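Local atomic coordinates of putative beta-glucosidase (Bifidobacterium adolescentis, PDB entry 5WAB), a protein that hydrolyses beta-glucosidic linkages as a glycoside hydrolase family 3 beta-glucosidase and may also cleave terminal alpha-L-arabinopyranosidic linkages in ginsenosides. Residues Ser547-Ala552 with Asn574-Asp579. Residues are numbered along the deposited sequence; the frame is centred on the assembly and turned at random.
Sequences SYATFA and NTSDVD
Thr550 and Thr575 meet through their hydroxyls, with OG1 to OG1 at 2.8 Å. The two side chains cross at about a right angle, and either hydroxyl could be the donor. Each OG1 sits between its own backbone N and carbonyl carbon (both chi1 near 60°), which turns the two hydroxyls toward each other. Beside this pair, Thr575 N donates to Thr550 O at 2.9 Å, from above the carbonyl plane. Phe551 lies across Asn574, its CE2 3.8 Å from Asn574 CB, with ring and amide planes 41° apart. These two residues form an antiparallel, non-hydrogen-bonded pair. The pair joins the start of strand 551-560 to the end of strand 566-574 in the fibronectin type III-like domain. Beyond it the chain turns through 575-579 toward strand 580-590. In Asn574, CG anti to N (chi1 -171°) carries the amide over this turn. Its OD1 closes an Asx turn by accepting from Ser576 N, and takes a second bond from Ser576 OG at 2.7 Å, in the carbonyl plane. Its ND2 donates to Val578 O at 2.8 Å and also to Leu610 O. An alanine here is likely to leave Ser576 N and OG without their acceptor, and Val578 O and Leu610 O without this donor, and so let the loop shift. Ser576 OG in turn accepts from Val578 N in an ST turn. Ala549 CB points into this loop, 3.2 Å from Ser576 OG and close to Val578 O. Val578 CG1 reaches Tyr548 CB at 4.0 Å, while Tyr548 OH bonds to Val483 O.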
loop_
_atom_site.group_PDB
_atom_site.type_symbol
_atom_site.label_atom_id
_atom_site.label_comp_id
_atom_site.label_asym_id
_atom_site.label_seq_id
_atom_site.Cartn_x
_atom_site.Cartn_y
_atom_site.Cartn_z
ATOM N N SER A 547 -1.180 17.932 -12.913
ATOM C CA SER A 547 -0.989 17.311 -14.219
ATOM C C SER A 547 -0.656 18.406 -15.222
ATOM O O SER A 547 -0.809 19.598 -14.943
ATOM C CB SER A 547 -2.219 16.512 -14.667
ATOM O OG SER A 547 -3.220 17.361 -15.188
ATOM N N TYR A 548 -0.177 17.994 -16.395
ATOM C CA TYR A 548 0.024 18.950 -17.476
ATOM C C TYR A 548 -1.283 19.366 -18.145
ATOM O O TYR A 548 -1.280 20.318 -18.933
ATOM C CB TYR A 548 0.974 18.371 -18.532
ATOM C CG TYR A 548 2.371 18.088 -18.018
ATOM C CD1 TYR A 548 2.835 18.677 -16.847
ATOM C CD2 TYR A 548 3.219 17.216 -18.695
ATOM C CE1 TYR A 548 4.103 18.409 -16.366
ATOM C CE2 TYR A 548 4.493 16.944 -18.222
ATOM C CZ TYR A 548 4.931 17.546 -17.058
ATOM O OH TYR A 548 6.198 17.281 -16.583
ATOM N N ALA A 549 -2.395 18.700 -17.842
ATOM C CA ALA A 549 -3.691 19.007 -18.428
ATOM C C ALA A 549 -4.616 19.627 -17.389
ATOM O O ALA A 549 -4.316 19.669 -16.195
ATOM C CB ALA A 549 -4.333 17.745 -19.015
ATOM N N THR A 550 -5.760 20.112 -17.863
ATOM C CA THR A 550 -6.812 20.627 -17.001
ATOM C C THR A 550 -8.077 19.810 -17.214
ATOM O O THR A 550 -8.347 19.335 -18.322
ATOM C CB THR A 550 -7.098 22.118 -17.266
ATOM O OG1 THR A 550 -7.497 22.304 -18.630
ATOM C CG2 THR A 550 -5.867 22.958 -16.980
ATOM N N PHE A 551 -8.846 19.635 -16.141
ATOM C CA PHE A 551 -10.051 18.820 -16.181
ATOM C C PHE A 551 -11.193 19.549 -15.487
ATOM O O PHE A 551 -10.978 20.395 -14.616
ATOM C CB PHE A 551 -9.810 17.440 -15.536
ATOM C CG PHE A 551 -8.742 16.635 -16.224
ATOM C CD1 PHE A 551 -7.404 16.805 -15.892
ATOM C CD2 PHE A 551 -9.068 15.728 -17.219
ATOM C CE1 PHE A 551 -6.415 16.082 -16.530
ATOM C CE2 PHE A 551 -8.080 14.996 -17.862
ATOM C CZ PHE A 551 -6.751 15.175 -17.518
ATOM N N ALA A 552 -12.413 19.207 -15.888
ATOM C CA ALA A 552 -13.623 19.771 -15.311
ATOM C C ALA A 552 -14.619 18.650 -15.072
ATOM O O ALA A 552 -14.745 17.738 -15.896
ATOM C CB ALA A 552 -14.240 20.840 -16.221
ATOM N N ASN A 574 -11.449 16.545 -20.286
ATOM C CA ASN A 574 -10.138 17.159 -20.478
ATOM C C ASN A 574 -10.333 18.473 -21.229
ATOM O O ASN A 574 -10.612 18.474 -22.432
ATOM C CB ASN A 574 -9.210 16.218 -21.236
ATOM C CG ASN A 574 -7.777 16.718 -21.283
ATOM O OD1 ASN A 574 -7.514 17.918 -21.185
ATOM N ND2 ASN A 574 -6.841 15.795 -21.446
ATOM N N THR A 575 -10.186 19.594 -20.522
ATOM C CA THR A 575 -10.427 20.920 -21.074
ATOM C C THR A 575 -9.152 21.601 -21.561
ATOM O O THR A 575 -9.111 22.832 -21.642
ATOM C CB THR A 575 -11.116 21.803 -20.034
ATOM O OG1 THR A 575 -10.274 21.923 -18.879
ATOM C CG2 THR A 575 -12.454 21.201 -19.618
ATOM N N SER A 576 -8.119 20.839 -21.894
ATOM C CA SER A 576 -6.827 21.392 -22.279
ATOM C C SER A 576 -6.429 20.873 -23.661
ATOM O O SER A 576 -7.226 20.256 -24.369
ATOM C CB SER A 576 -5.772 21.055 -21.224
ATOM O OG SER A 576 -5.419 19.684 -21.285
ATOM N N ASP A 577 -5.180 21.142 -24.044
ATOM C CA ASP A 577 -4.608 20.642 -25.289
ATOM C C ASP A 577 -3.656 19.477 -25.067
ATOM O O ASP A 577 -2.954 19.077 -26.000
ATOM C CB ASP A 577 -3.870 21.761 -26.027
ATOM C CG ASP A 577 -4.772 22.918 -26.384
ATOM O OD1 ASP A 577 -5.921 22.664 -26.805
ATOM O OD2 ASP A 577 -4.327 24.080 -26.252
ATOM N N VAL A 578 -3.618 18.925 -23.857
ATOM C CA VAL A 578 -2.666 17.884 -23.494
ATOM C C VAL A 578 -3.430 16.625 -23.114
ATOM O O VAL A 578 -4.361 16.678 -22.304
ATOM C CB VAL A 578 -1.753 18.334 -22.342
ATOM C CG1 VAL A 578 -0.786 17.214 -21.965
ATOM C CG2 VAL A 578 -1.016 19.613 -22.726
ATOM N N ASP A 579 -3.025 15.498 -23.687
ATOM C CA ASP A 579 -3.583 14.206 -23.306
ATOM C C ASP A 579 -3.031 13.808 -21.942
ATOM O O ASP A 579 -1.809 13.768 -21.750
ATOM C CB ASP A 579 -3.239 13.149 -24.357
ATOM C CG ASP A 579 -3.702 13.535 -25.763
ATOM O OD1 ASP A 579 -4.467 14.512 -25.906
ATOM O OD2 ASP A 579 -3.295 12.858 -26.732
#